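PDB 4LRZ: PTS-dependent dihydroxyacetone kinase operon regulatory protein from Escherichia coli, which activates transcription of the dhaKLM operon from a sigma-70 promoter and represses its own expression, this chain being its N-terminal, probable sensor region. Local coordinates for residues E30-P35 / H135-L140; P35-G40 / D104-A109; D214-W219 / S298-L303; V235-A240 / E276-F281. One frame throughout, in Å; residues are numbered along the deposited sequence.

Contact 1. Residues E30-P35 / H135-L140; sequences ETWNVP and HFKQVL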
loop_
_atom_site.group_PDB
_atom_site.type_symbol
_atom_site.label_atom_id
_atom_site.label_comp_id
_atom_site.label_asym_id
_atom_site.label_seq_id
_atom_site.Cartn_x
_atom_site.Cartn_y
_atom_site.Cartn_z
ATOM N N GLU F 30 30.559 -4.715 32.126
ATOM C CA GLU F 30 29.901 -4.386 33.403
ATOM C C GLU F 30 29.535 -2.927 33.583
ATOM O O GLU F 30 28.944 -2.590 34.581
ATOM C CB GLU F 30 30.692 -4.865 34.635
ATOM C CG GLU F 30 31.840 -5.826 34.334
ATOM C CD GLU F 30 32.912 -5.175 33.464
ATOM O OE1 GLU F 30 33.270 -4.002 33.749
ATOM O OE2 GLU F 30 33.370 -5.839 32.496
ATOM N N THR F 31 29.901 -2.054 32.657
ATOM C CA THR F 31 29.645 -0.639 32.888
ATOM C C THR F 31 28.274 -0.247 32.381
ATOM O O THR F 31 27.747 -0.855 31.429
ATOM C CB THR F 31 30.701 0.270 32.252
ATOM O OG1 THR F 31 30.881 -0.099 30.876
ATOM C CG2 THR F 31 32.085 0.182 33.046
ATOM N N TRP F 32 27.693 0.759 33.030
ATOM C CA TRP F 32 26.423 1.335 32.598
ATOM C C TRP F 32 26.348 2.718 33.179
ATOM O O TRP F 32 26.666 2.922 34.349
ATOM C CB TRP F 32 25.220 0.487 33.064
ATOM C CG TRP F 32 23.909 0.819 32.373
ATOM C CD1 TRP F 32 22.931 1.662 32.828
ATOM C CD2 TRP F 32 23.441 0.309 31.107
ATOM N NE1 TRP F 32 21.875 1.700 31.935
ATOM C CE2 TRP F 32 22.157 0.883 30.872
ATOM C CE3 TRP F 32 23.963 -0.595 30.167
ATOM C CZ2 TRP F 32 21.400 0.608 29.718
ATOM C CZ3 TRP F 32 23.199 -0.874 29.013
ATOM C CH2 TRP F 32 21.929 -0.272 28.809
ATOM N N ASN F 33 25.947 3.673 32.350
ATOM C CA ASN F 33 25.807 5.035 32.792
ATOM C C ASN F 33 24.586 5.713 32.216
ATOM O O ASN F 33 23.780 5.111 31.550
ATOM C CB ASN F 33 27.045 5.840 32.431
ATOM C CG ASN F 33 27.494 6.745 33.570
ATOM O OD1 ASN F 33 26.856 7.761 33.864
ATOM N ND2 ASN F 33 28.593 6.378 34.212
ATOM N N VAL F 34 24.459 6.980 32.559
ATOM C CA VAL F 34 23.525 7.937 32.025
ATOM C C VAL F 34 23.390 7.815 30.487
ATOM O O VAL F 34 24.390 7.681 29.769
ATOM C CB VAL F 34 24.098 9.289 32.450
ATOM C CG1 VAL F 34 23.901 10.317 31.406
ATOM C CG2 VAL F 34 23.564 9.723 33.840
ATOM N N PRO F 35 22.146 7.859 29.963
ATOM C CA PRO F 35 22.022 7.692 28.513
ATOM C C PRO F 35 22.598 8.862 27.692
ATOM O O PRO F 35 22.772 10.004 28.193
ATOM C CB PRO F 35 20.507 7.667 28.316
ATOM C CG PRO F 35 20.038 8.690 29.316
ATOM C CD PRO F 35 20.871 8.315 30.553
ATOM N N HIS F 135 23.280 -10.408 25.416
ATOM C CA HIS F 135 23.522 -8.974 25.480
ATOM C C HIS F 135 24.967 -8.720 25.988
ATOM O O HIS F 135 25.440 -9.398 26.899
ATOM C CB HIS F 135 22.498 -8.270 26.374
ATOM C CG HIS F 135 21.110 -8.222 25.788
ATOM N ND1 HIS F 135 20.041 -8.893 26.341
ATOM C CD2 HIS F 135 20.620 -7.571 24.705
ATOM C CE1 HIS F 135 18.970 -8.702 25.595
ATOM N NE2 HIS F 135 19.291 -7.884 24.611
ATOM N N PHE F 136 25.662 -7.747 25.409
ATOM C CA PHE F 136 27.031 -7.455 25.867
ATOM C C PHE F 136 27.047 -6.927 27.306
ATOM O O PHE F 136 27.789 -7.418 28.157
ATOM C CB PHE F 136 27.703 -6.484 24.914
ATOM C CG PHE F 136 29.174 -6.263 25.196
ATOM C CD1 PHE F 136 30.138 -7.182 24.731
ATOM C CD2 PHE F 136 29.605 -5.136 25.910
ATOM C CE1 PHE F 136 31.499 -6.980 24.967
ATOM C CE2 PHE F 136 30.983 -4.926 26.141
ATOM C CZ PHE F 136 31.916 -5.855 25.677
ATOM N N LYS F 137 26.207 -5.938 27.564
ATOM C CA LYS F 137 26.086 -5.271 28.856
ATOM C C LYS F 137 25.299 -6.096 29.827
ATOM O O LYS F 137 24.169 -6.478 29.525
ATOM C CB LYS F 137 25.348 -3.942 28.678
ATOM C CG LYS F 137 26.071 -2.968 27.807
ATOM C CD LYS F 137 27.398 -2.609 28.399
ATOM C CE LYS F 137 27.817 -1.214 27.994
ATOM N NZ LYS F 137 28.979 -0.714 28.807
ATOM N N GLN F 138 25.879 -6.323 31.010
ATOM C CA GLN F 138 25.241 -7.105 32.083
ATOM C C GLN F 138 23.912 -6.533 32.558
ATOM O O GLN F 138 23.058 -7.276 33.053
ATOM C CB GLN F 138 26.169 -7.250 33.298
ATOM C CG GLN F 138 27.190 -8.381 33.160
ATOM C CD GLN F 138 28.418 -8.237 34.102
ATOM O OE1 GLN F 138 28.371 -7.555 35.143
ATOM N NE2 GLN F 138 29.517 -8.895 33.726
ATOM N N VAL F 139 23.748 -5.220 32.434
ATOM C CA VAL F 139 22.523 -4.567 32.884
ATOM C C VAL F 139 21.305 -5.098 32.102
ATOM O O VAL F 139 20.192 -5.157 32.640
ATOM C CB VAL F 139 22.673 -3.012 32.845
ATOM C CG1 VAL F 139 21.324 -2.322 32.761
ATOM C CG2 VAL F 139 23.426 -2.555 34.085
ATOM N N LEU F 140 21.541 -5.561 30.875
ATOM C CA LEU F 140 20.471 -6.077 30.017
ATOM C C LEU F 140 20.181 -7.572 30.144
ATOM O O LEU F 140 19.291 -8.075 29.454
ATOM C CB LEU F 140 20.725 -5.703 28.547
ATOM C CG LEU F 140 20.780 -4.188 28.262
ATOM C CD1 LEU F 140 20.960 -3.912 26.773
ATOM C CD2 LEU F 140 19.543 -3.425 28.805
HETATM O O HOH W 1 26.523 -3.400 32.004
#

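Contact 2. Residues P35-G40 / D104-A109; sequences PHQAQG and DGTYCA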
loop_
_atom_site.group_PDB
_atom_site.type_symbol
_atom_site.label_atom_id
_atom_site.label_comp_id
_atom_site.label_asym_id
_atom_site.label_seq_id
_atom_site.Cartn_x
_atom_site.Cartn_y
_atom_site.Cartn_z
ATOM N N PRO F 35 22.146 7.859 29.963
ATOM C CA PRO F 35 22.022 7.692 28.513
ATOM C C PRO F 35 22.598 8.862 27.692
ATOM O O PRO F 35 22.772 10.004 28.193
ATOM C CB PRO F 35 20.507 7.667 28.316
ATOM C CG PRO F 35 20.038 8.690 29.316
ATOM C CD PRO F 35 20.871 8.315 30.553
ATOM N N HIS F 36 22.879 8.554 26.433
ATOM C CA HIS F 36 23.135 9.562 25.422
ATOM C C HIS F 36 21.747 9.757 24.810
ATOM O O HIS F 36 21.183 8.827 24.235
ATOM C CB HIS F 36 24.135 9.017 24.380
ATOM C CG HIS F 36 24.498 10.005 23.318
ATOM N ND1 HIS F 36 25.064 11.230 23.604
ATOM C CD2 HIS F 36 24.380 9.951 21.971
ATOM C CE1 HIS F 36 25.252 11.898 22.479
ATOM N NE2 HIS F 36 24.857 11.140 21.472
ATOM N N GLN F 37 21.209 10.964 24.946
ATOM C CA GLN F 37 19.801 11.193 24.773
ATOM C C GLN F 37 19.601 12.496 24.061
ATOM O O GLN F 37 20.008 13.525 24.565
ATOM C CB GLN F 37 19.116 11.263 26.145
ATOM C CG GLN F 37 17.576 10.975 26.106
ATOM C CD GLN F 37 16.874 11.290 27.424
ATOM O OE1 GLN F 37 17.452 11.161 28.514
ATOM N NE2 GLN F 37 15.631 11.717 27.331
ATOM N N ALA F 38 18.972 12.453 22.896
ATOM C CA ALA F 38 18.652 13.683 22.180
ATOM C C ALA F 38 17.698 14.516 23.026
ATOM O O ALA F 38 16.934 13.998 23.827
ATOM C CB ALA F 38 18.080 13.410 20.799
ATOM N N GLN F 39 17.732 15.813 22.794
ATOM C CA GLN F 39 17.386 16.776 23.808
ATOM C C GLN F 39 16.697 17.979 23.195
ATOM O O GLN F 39 17.004 18.357 22.066
ATOM C CB GLN F 39 18.706 17.238 24.437
ATOM C CG GLN F 39 18.698 17.387 25.955
ATOM C CD GLN F 39 19.421 18.669 26.410
ATOM O OE1 GLN F 39 19.846 18.781 27.567
ATOM N NE2 GLN F 39 19.544 19.648 25.495
ATOM N N GLY F 40 15.774 18.575 23.951
ATOM C CA GLY F 40 15.157 19.868 23.621
ATOM C C GLY F 40 14.802 20.052 22.153
ATOM O O GLY F 40 13.752 19.551 21.688
ATOM N N ASP F 104 12.303 8.687 25.529
ATOM C CA ASP F 104 12.244 9.344 24.224
ATOM C C ASP F 104 13.572 10.063 23.982
ATOM O O ASP F 104 14.082 10.746 24.861
ATOM C CB ASP F 104 11.112 10.369 24.154
ATOM C CG ASP F 104 9.745 9.741 24.145
ATOM O OD1 ASP F 104 8.783 10.502 24.296
ATOM O OD2 ASP F 104 9.612 8.509 24.018
ATOM N N GLY F 105 14.116 9.893 22.786
ATOM C CA GLY F 105 15.428 10.461 22.440
ATOM C C GLY F 105 16.704 9.744 22.840
ATOM O O GLY F 105 17.785 10.201 22.446
ATOM N N THR F 106 16.631 8.674 23.639
ATOM C CA THR F 106 17.814 7.877 23.978
ATOM C C THR F 106 18.288 7.151 22.716
ATOM O O THR F 106 17.461 6.518 22.017
ATOM C CB THR F 106 17.450 6.804 25.007
ATOM O OG1 THR F 106 17.118 7.430 26.243
ATOM C CG2 THR F 106 18.601 5.813 25.261
ATOM N N TYR F 107 19.578 7.259 22.415
ATOM C CA TYR F 107 20.218 6.481 21.342
ATOM C C TYR F 107 20.662 5.121 21.859
ATOM O O TYR F 107 21.243 5.028 22.926
ATOM C CB TYR F 107 21.452 7.217 20.789
ATOM C CG TYR F 107 21.150 8.527 20.125
ATOM C CD1 TYR F 107 20.832 8.561 18.777
ATOM C CD2 TYR F 107 21.216 9.748 20.841
ATOM C CE1 TYR F 107 20.587 9.761 18.123
ATOM C CE2 TYR F 107 20.967 10.972 20.207
ATOM C CZ TYR F 107 20.633 10.952 18.828
ATOM O OH TYR F 107 20.354 12.085 18.125
ATOM N N CYS F 108 20.421 4.085 21.074
ATOM C CA CYS F 108 20.622 2.707 21.490
ATOM C C CYS F 108 21.586 2.006 20.552
ATOM O O CYS F 108 21.601 0.746 20.481
ATOM C CB CYS F 108 19.281 1.941 21.430
ATOM S SG CYS F 108 17.981 2.662 22.418
ATOM N N ALA F 109 22.400 2.803 19.851
ATOM C CA ALA F 109 23.501 2.274 19.033
ATOM C C ALA F 109 24.296 1.198 19.760
ATOM O O ALA F 109 24.334 1.138 20.990
ATOM C CB ALA F 109 24.420 3.408 18.484
HETATM O O HOH W 2 22.229 5.908 25.530
#

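Contact 3. Residues D214-W219 / S298-L303; sequences DGVISW and SFILLL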
loop_
_atom_site.group_PDB
_atom_site.type_symbol
_atom_site.label_atom_id
_atom_site.label_comp_id
_atom_site.label_asym_id
_atom_site.label_seq_id
_atom_site.Cartn_x
_atom_site.Cartn_y
_atom_site.Cartn_z
ATOM N N ASP F 214 -7.385 21.379 -28.648
ATOM C CA ASP F 214 -8.567 20.596 -28.940
ATOM C C ASP F 214 -9.506 20.615 -27.753
ATOM O O ASP F 214 -9.059 20.698 -26.614
ATOM C CB ASP F 214 -8.179 19.154 -29.270
ATOM C CG ASP F 214 -7.386 19.042 -30.571
ATOM O OD1 ASP F 214 -7.798 19.689 -31.575
ATOM O OD2 ASP F 214 -6.345 18.328 -30.572
ATOM N N GLY F 215 -10.801 20.553 -28.033
ATOM C CA GLY F 215 -11.789 20.220 -27.016
ATOM C C GLY F 215 -11.679 18.740 -26.713
ATOM O O GLY F 215 -11.356 17.949 -27.599
ATOM N N VAL F 216 -11.909 18.355 -25.467
ATOM C CA VAL F 216 -11.929 16.933 -25.130
ATOM C C VAL F 216 -12.980 16.507 -24.120
ATOM O O VAL F 216 -13.251 17.207 -23.131
ATOM C CB VAL F 216 -10.501 16.272 -24.878
ATOM C CG1 VAL F 216 -9.399 17.283 -24.800
ATOM C CG2 VAL F 216 -10.497 15.271 -23.692
ATOM N N ILE F 217 -13.579 15.358 -24.407
ATOM C CA ILE F 217 -14.557 14.730 -23.557
ATOM C C ILE F 217 -14.107 13.293 -23.465
ATOM O O ILE F 217 -13.707 12.700 -24.468
ATOM C CB ILE F 217 -15.943 14.801 -24.219
ATOM C CG1 ILE F 217 -16.484 16.211 -24.125
ATOM C CG2 ILE F 217 -16.946 13.944 -23.504
ATOM C CD1 ILE F 217 -17.042 16.709 -25.433
ATOM N N SER F 218 -14.148 12.721 -22.275
ATOM C CA SER F 218 -13.740 11.347 -22.124
ATOM C C SER F 218 -14.619 10.602 -21.167
ATOM O O SER F 218 -14.950 11.106 -20.072
ATOM C CB SER F 218 -12.309 11.271 -21.656
ATOM O OG SER F 218 -11.899 9.919 -21.504
ATOM N N TRP F 219 -14.977 9.385 -21.555
ATOM C CA TRP F 219 -15.813 8.580 -20.686
ATOM C C TRP F 219 -15.339 7.139 -20.441
ATOM O O TRP F 219 -14.474 6.600 -21.150
ATOM C CB TRP F 219 -17.287 8.660 -21.107
ATOM C CG TRP F 219 -17.584 8.068 -22.433
ATOM C CD1 TRP F 219 -17.974 6.785 -22.681
ATOM C CD2 TRP F 219 -17.510 8.716 -23.713
ATOM N NE1 TRP F 219 -18.157 6.594 -24.025
ATOM C CE2 TRP F 219 -17.875 7.758 -24.685
ATOM C CE3 TRP F 219 -17.176 10.014 -24.131
ATOM C CZ2 TRP F 219 -17.937 8.055 -26.049
ATOM C CZ3 TRP F 219 -17.224 10.311 -25.484
ATOM C CH2 TRP F 219 -17.601 9.329 -26.433
ATOM N N SER F 298 -12.928 2.358 -22.992
ATOM C CA SER F 298 -13.156 3.748 -22.665
ATOM C C SER F 298 -12.908 4.541 -23.946
ATOM O O SER F 298 -12.282 4.019 -24.900
ATOM C CB SER F 298 -12.161 4.204 -21.595
ATOM O OG SER F 298 -12.497 3.677 -20.333
ATOM N N PHE F 299 -13.357 5.805 -23.953
ATOM C CA PHE F 299 -13.254 6.647 -25.131
ATOM C C PHE F 299 -12.731 8.031 -24.858
ATOM O O PHE F 299 -12.951 8.588 -23.796
ATOM C CB PHE F 299 -14.601 6.729 -25.841
ATOM C CG PHE F 299 -15.061 5.410 -26.399
ATOM C CD1 PHE F 299 -14.607 4.969 -27.649
ATOM C CD2 PHE F 299 -15.922 4.584 -25.660
ATOM C CE1 PHE F 299 -15.024 3.743 -28.170
ATOM C CE2 PHE F 299 -16.349 3.335 -26.177
ATOM C CZ PHE F 299 -15.893 2.917 -27.433
ATOM N N ILE F 300 -11.984 8.560 -25.816
ATOM C CA ILE F 300 -11.705 9.979 -25.839
ATOM C C ILE F 300 -12.244 10.564 -27.125
ATOM O O ILE F 300 -12.049 9.991 -28.194
ATOM C CB ILE F 300 -10.229 10.308 -25.761
ATOM C CG1 ILE F 300 -9.666 9.853 -24.423
ATOM C CG2 ILE F 300 -10.039 11.847 -25.937
ATOM C CD1 ILE F 300 -8.179 10.121 -24.299
ATOM N N LEU F 301 -12.930 11.691 -27.005
ATOM C CA LEU F 301 -13.441 12.411 -28.154
ATOM C C LEU F 301 -12.847 13.785 -28.168
ATOM O O LEU F 301 -12.981 14.537 -27.195
ATOM C CB LEU F 301 -14.965 12.476 -28.121
ATOM C CG LEU F 301 -15.676 13.330 -29.161
ATOM C CD1 LEU F 301 -15.587 12.683 -30.543
ATOM C CD2 LEU F 301 -17.109 13.523 -28.768
ATOM N N LEU F 302 -12.171 14.097 -29.262
ATOM C CA LEU F 302 -11.595 15.411 -29.466
ATOM C C LEU F 302 -12.356 16.239 -30.483
ATOM O O LEU F 302 -12.742 15.758 -31.552
ATOM C CB LEU F 302 -10.130 15.320 -29.870
ATOM C CG LEU F 302 -9.275 14.642 -28.820
ATOM C CD1 LEU F 302 -8.976 13.238 -29.243
ATOM C CD2 LEU F 302 -8.012 15.377 -28.711
ATOM N N LEU F 303 -12.571 17.498 -30.131
ATOM C CA LEU F 303 -13.267 18.404 -30.996
ATOM C C LEU F 303 -12.213 19.334 -31.500
ATOM O O LEU F 303 -11.627 20.111 -30.743
ATOM C CB LEU F 303 -14.366 19.158 -30.253
ATOM C CG LEU F 303 -15.323 18.302 -29.419
ATOM C CD1 LEU F 303 -16.150 19.182 -28.490
ATOM C CD2 LEU F 303 -16.215 17.432 -30.294
#

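Contact 4. Residues V235-A240 / E276-F281; sequences VLRLDA and ESQHQF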
loop_
_atom_site.group_PDB
_atom_site.type_symbol
_atom_site.label_atom_id
_atom_site.label_comp_id
_atom_site.label_asym_id
_atom_site.label_seq_id
_atom_site.Cartn_x
_atom_site.Cartn_y
_atom_site.Cartn_z
ATOM N N VAL F 235 -18.364 24.562 -26.538
ATOM C CA VAL F 235 -18.822 24.074 -27.847
ATOM C C VAL F 235 -20.070 23.186 -27.757
ATOM O O VAL F 235 -21.077 23.457 -28.415
ATOM C CB VAL F 235 -17.706 23.343 -28.597
ATOM C CG1 VAL F 235 -18.265 22.598 -29.777
ATOM C CG2 VAL F 235 -16.602 24.316 -29.034
ATOM N N LEU F 236 -20.014 22.151 -26.925
ATOM C CA LEU F 236 -21.129 21.222 -26.767
ATOM C C LEU F 236 -22.142 21.729 -25.759
ATOM O O LEU F 236 -23.029 20.987 -25.334
ATOM C CB LEU F 236 -20.621 19.844 -26.327
ATOM C CG LEU F 236 -19.673 19.151 -27.299
ATOM C CD1 LEU F 236 -19.382 17.789 -26.786
ATOM C CD2 LEU F 236 -20.263 19.089 -28.704
ATOM N N ARG F 237 -22.013 23.004 -25.405
ATOM C CA ARG F 237 -22.779 23.611 -24.333
ATOM C C ARG F 237 -23.176 22.646 -23.189
ATOM O O ARG F 237 -24.358 22.435 -22.884
ATOM C CB ARG F 237 -23.957 24.384 -24.903
ATOM C CG ARG F 237 -23.522 25.650 -25.651
ATOM C CD ARG F 237 -24.704 26.472 -26.095
ATOM N NE ARG F 237 -25.701 25.650 -26.785
ATOM C CZ ARG F 237 -26.900 25.336 -26.289
ATOM N NH1 ARG F 237 -27.286 25.772 -25.083
ATOM N NH2 ARG F 237 -27.717 24.577 -27.014
ATOM N N LEU F 238 -22.154 22.048 -22.579
ATOM C CA LEU F 238 -22.328 21.281 -21.358
ATOM C C LEU F 238 -21.815 22.066 -20.160
ATOM O O LEU F 238 -20.924 22.914 -20.294
ATOM C CB LEU F 238 -21.630 19.917 -21.451
ATOM C CG LEU F 238 -22.319 18.820 -22.276
ATOM C CD1 LEU F 238 -21.552 17.478 -22.157
ATOM C CD2 LEU F 238 -23.801 18.653 -21.885
ATOM N N ASP F 239 -22.407 21.798 -18.997
ATOM C CA ASP F 239 -21.940 22.399 -17.753
ATOM C C ASP F 239 -20.525 21.951 -17.421
ATOM O O ASP F 239 -20.235 20.752 -17.290
ATOM C CB ASP F 239 -22.857 22.096 -16.572
ATOM C CG ASP F 239 -22.319 22.677 -15.260
ATOM O OD1 ASP F 239 -21.349 23.466 -15.273
ATOM O OD2 ASP F 239 -22.866 22.349 -14.199
ATOM N N ALA F 240 -19.666 22.951 -17.266
ATOM C CA ALA F 240 -18.222 22.785 -17.118
ATOM C C ALA F 240 -17.748 21.990 -15.878
ATOM O O ALA F 240 -16.653 21.428 -15.916
ATOM C CB ALA F 240 -17.533 24.188 -17.168
ATOM N N GLU F 276 -26.270 17.399 -30.919
ATOM C CA GLU F 276 -27.443 18.014 -30.291
ATOM C C GLU F 276 -27.281 18.239 -28.772
ATOM O O GLU F 276 -27.122 17.285 -27.998
ATOM C CB GLU F 276 -28.701 17.183 -30.567
ATOM C CG GLU F 276 -29.934 17.643 -29.775
ATOM C CD GLU F 276 -31.211 16.894 -30.142
ATOM O OE1 GLU F 276 -32.260 17.565 -30.299
ATOM O OE2 GLU F 276 -31.165 15.645 -30.265
ATOM N N SER F 277 -27.342 19.507 -28.361
ATOM C CA SER F 277 -27.322 19.892 -26.942
ATOM C C SER F 277 -28.624 20.612 -26.584
ATOM O O SER F 277 -28.960 21.611 -27.231
ATOM C CB SER F 277 -26.129 20.815 -26.655
ATOM O OG SER F 277 -24.947 20.342 -27.283
ATOM N N GLN F 278 -29.333 20.116 -25.557
ATOM C CA GLN F 278 -30.708 20.570 -25.198
ATOM C C GLN F 278 -31.476 21.316 -26.313
ATOM O O GLN F 278 -31.642 22.545 -26.268
ATOM C CB GLN F 278 -30.740 21.388 -23.888
ATOM C CG GLN F 278 -29.892 20.850 -22.752
ATOM C CD GLN F 278 -28.595 21.628 -22.591
ATOM O OE1 GLN F 278 -28.609 22.815 -22.252
ATOM N NE2 GLN F 278 -27.466 20.960 -22.828
ATOM N N HIS F 279 -31.954 20.544 -27.293
ATOM C CA HIS F 279 -32.610 21.055 -28.522
ATOM C C HIS F 279 -31.801 22.087 -29.344
ATOM O O HIS F 279 -32.227 23.236 -29.491
ATOM C CB HIS F 279 -34.082 21.510 -28.286
ATOM C CG HIS F 279 -34.561 21.385 -26.865
ATOM N ND1 HIS F 279 -34.558 22.443 -25.977
ATOM C CD2 HIS F 279 -35.075 20.329 -26.186
ATOM C CE1 HIS F 279 -35.037 22.042 -24.812
ATOM N NE2 HIS F 279 -35.358 20.763 -24.913
ATOM N N GLN F 280 -30.639 21.675 -29.869
ATOM C CA GLN F 280 -29.785 22.558 -30.694
ATOM C C GLN F 280 -28.585 21.874 -31.393
ATOM O O GLN F 280 -27.862 21.083 -30.776
ATOM C CB GLN F 280 -29.288 23.746 -29.868
ATOM C CG GLN F 280 -29.219 25.047 -30.651
ATOM C CD GLN F 280 -27.836 25.660 -30.595
ATOM O OE1 GLN F 280 -27.578 26.569 -29.805
ATOM N NE2 GLN F 280 -26.927 25.143 -31.422
ATOM N N PHE F 281 -28.365 22.237 -32.663
ATOM C CA PHE F 281 -27.408 21.573 -33.574
ATOM C C PHE F 281 -25.999 22.194 -33.640
ATOM O O PHE F 281 -25.850 23.362 -34.023
ATOM C CB PHE F 281 -27.994 21.513 -34.996
ATOM C CG PHE F 281 -29.087 20.482 -35.171
ATOM C CD1 PHE F 281 -30.420 20.795 -34.875
ATOM C CD2 PHE F 281 -28.786 19.199 -35.648
ATOM C CE1 PHE F 281 -31.436 19.836 -35.039
ATOM C CE2 PHE F 281 -29.793 18.232 -35.819
ATOM C CZ PHE F 281 -31.120 18.551 -35.511
#

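Contact 1. Residues E30-P35 / H135-L140
A chi1 of -165° turns the W32 indole away from its own backbone N and onto 135-140, where V139 meets it with CG1 likewise anti to N (chi1 157°). That methyl sits over the middle of one indole face, 3.9 Å from V139 CG1 to the centroid of the W32 five-membered ring and 15° off the normal, a CH-pi contact. The other branch of the valine reaches back to the root of the tryptophan, W32 CB lying 3.7 Å from V139 CG2. At the ring's edge, in its plane, comes the aliphatic start of K137, its CG 3.8 Å from W32 CZ3, while L140 CD2 approaches CH2 obliquely. The indole N-H is used elsewhere, bonding to L100 O. Here the loop that follows helix 14-26 is fastened to a loop of the GAF domain between strands 128-131 and 143-151, which passes into a 3-10 segment begun by the bond from L140 N to K137 O. The lysine chain bends at chi2 and passes the indole to donate from NZ to T31 O at 2.9 Å, arriving well above the carbonyl plane; K28 O is a second acceptor for the same ammonium. T31 O also receives a water at 2.9 Å, which accepts a weak bond from V139 N. Farther out, Q138 runs alongside E30, its OE1 3.6 Å from E30 CB.

Contact 2. Residues P35-G40 / D104-A109
H36 O and Y107 N form the straightest bond between the two loops, 2.9 Å long with an N-H...O angle of 168°. Two residues on, A38 N donates to G105 O at a short 2.6 Å, reaching that oxygen from above its carbonyl plane. Between these two bonds the backbones of Q37 and T106 form a single bridge, and Q37 CA adds a CA-H...O contact to G105 O. The side chain of Q37 extends past T106, CG lying 3.6 Å from T106 OG1, and its NE2 donates to D104 O at 3.1 Å, close to the direction of the C=O bond although the acceptor is tilted out of the amide plane. On the tyrosine side, the H36 imidazole and Y107 ring lie with planes 29° apart but slid past each other, centroids 5.1 Å apart; their closest atoms are the two CD2 carbons at 3.4 Å. Farther along the tyrosine ring, A38 CB packs on Y107 CE2 at 3.8 Å. The linker that enters helix 40-49 is thereby joined to the GAF-domain loop between helices 91-99 and 110-113, A109 being the N-cap of the latter. A second shell sets these groups in place. A water accepts from H36 N and donates to Y107 O, spanning the same two residues as the direct bond. T106 OG1 is engaged by G101 O and N103 N, whereas F43 and I46 of helix 40-49 touch A38 and Y107 respectively. I112 meets both H36 and Y107.

Contact 3. Residues D214-W219 / S298-L303
Strands 215-219 and 298-303 run antiparallel, 162° between their directions, with G215-L303, I217-L301 and W219-F299 as the hydrogen-bonded pairs. They are neighbours in the five-stranded antiparallel sheet of the PAS fold, in order 2-1-5-4-3. One face carries I217, W219, F299, L301 and L303. Here W219 holds CG between its backbone N and carbonyl carbon (chi1 66°), laying the indole across the neighbouring strand. F299 CB comes over one face of it, 3.8 Å from the centroid of the W219 six-membered ring and toward its rim, while the phenyl itself is oblique to the indole. L301 CB lies 4.1 Å from W219 CZ3, and farther along I217 CD1 meets L303 CD1 at 4.0 Å. Replacing W219 by an alanine would probably open a gap over F299 CB and L301 CB and leave the phenyl freer to turn. On the other face V216 CG2 touches I300 CG2 at 4.1 Å, and L302 packs on CB of D214, whose OD2 accepts from D213 N of the second subunit. S218 also lies on this face, and its hydroxyl turns back to the partner strand: OG donates to F299 O at 2.9 Å, from the opposite side of that carbonyl's plane to W219 N.

Contact 4. Residues V235-A240 / E276-F281
S277 OG donates to L236 O at 2.8 Å, coming from well above the carbonyl plane rather than along a lone pair. The hydroxyl is placed by a chi1 of -44°, with OG beside its own backbone N, and S277 CB also leans on the carbonyl, 3.4 Å from L236 O. An alanine here would probably leave L236 O without this donor, the loops then being joined by the weak Q278 bond and the R237 contacts. In that weak bond Q278 bends at chi2 and sends NE2 to R237 O, straight but 3.4 Å long. These two carbonyls belong to the turn that ends helix 230-235 of the PAS fold, and the hydroxyl and amide to the hairpin turn joining strands 271-276 and 281-293, closed at its base by the bond from S277 N to Q280 O. R237 extends to the side of that turn, its chain bent at chi3. Q280 CB meets the guanidinium at its edge, 3.4 Å from R237 NH2, and the Q280 amide is turned only 19° from the guanidinium plane. R237 NH2 also lies 3.2 Å from S277 O, whereas its NE is buried by the contact without a polar partner. Outside the two segments, L236 packs on F275 and L252, and I282 touches S277.

The four contacts fall into two pairs at opposite ends of an elongated chain, with helix 174-211 running between the GAF and PAS parts. Contacts 1 and 2 share P35 and have centres 15 Å apart: they fasten successive portions of one N-terminal linker to two different GAF-domain loops. Contacts 3 and 4 are likewise 15 Å apart between centres, but these do touch, since L236 of contact 4 packs against L303 of contact 3, its CG 3.7 Å from L303 CD1, and so connects the turn after helix 230-235 to strand 296-304, the middle one of the sheet. Between the pairs there is no touch; centres of contacts 1 and 4 are about 79 Å apart, and even contacts 2 and 4 stay about 48 Å apart at their nearest atoms.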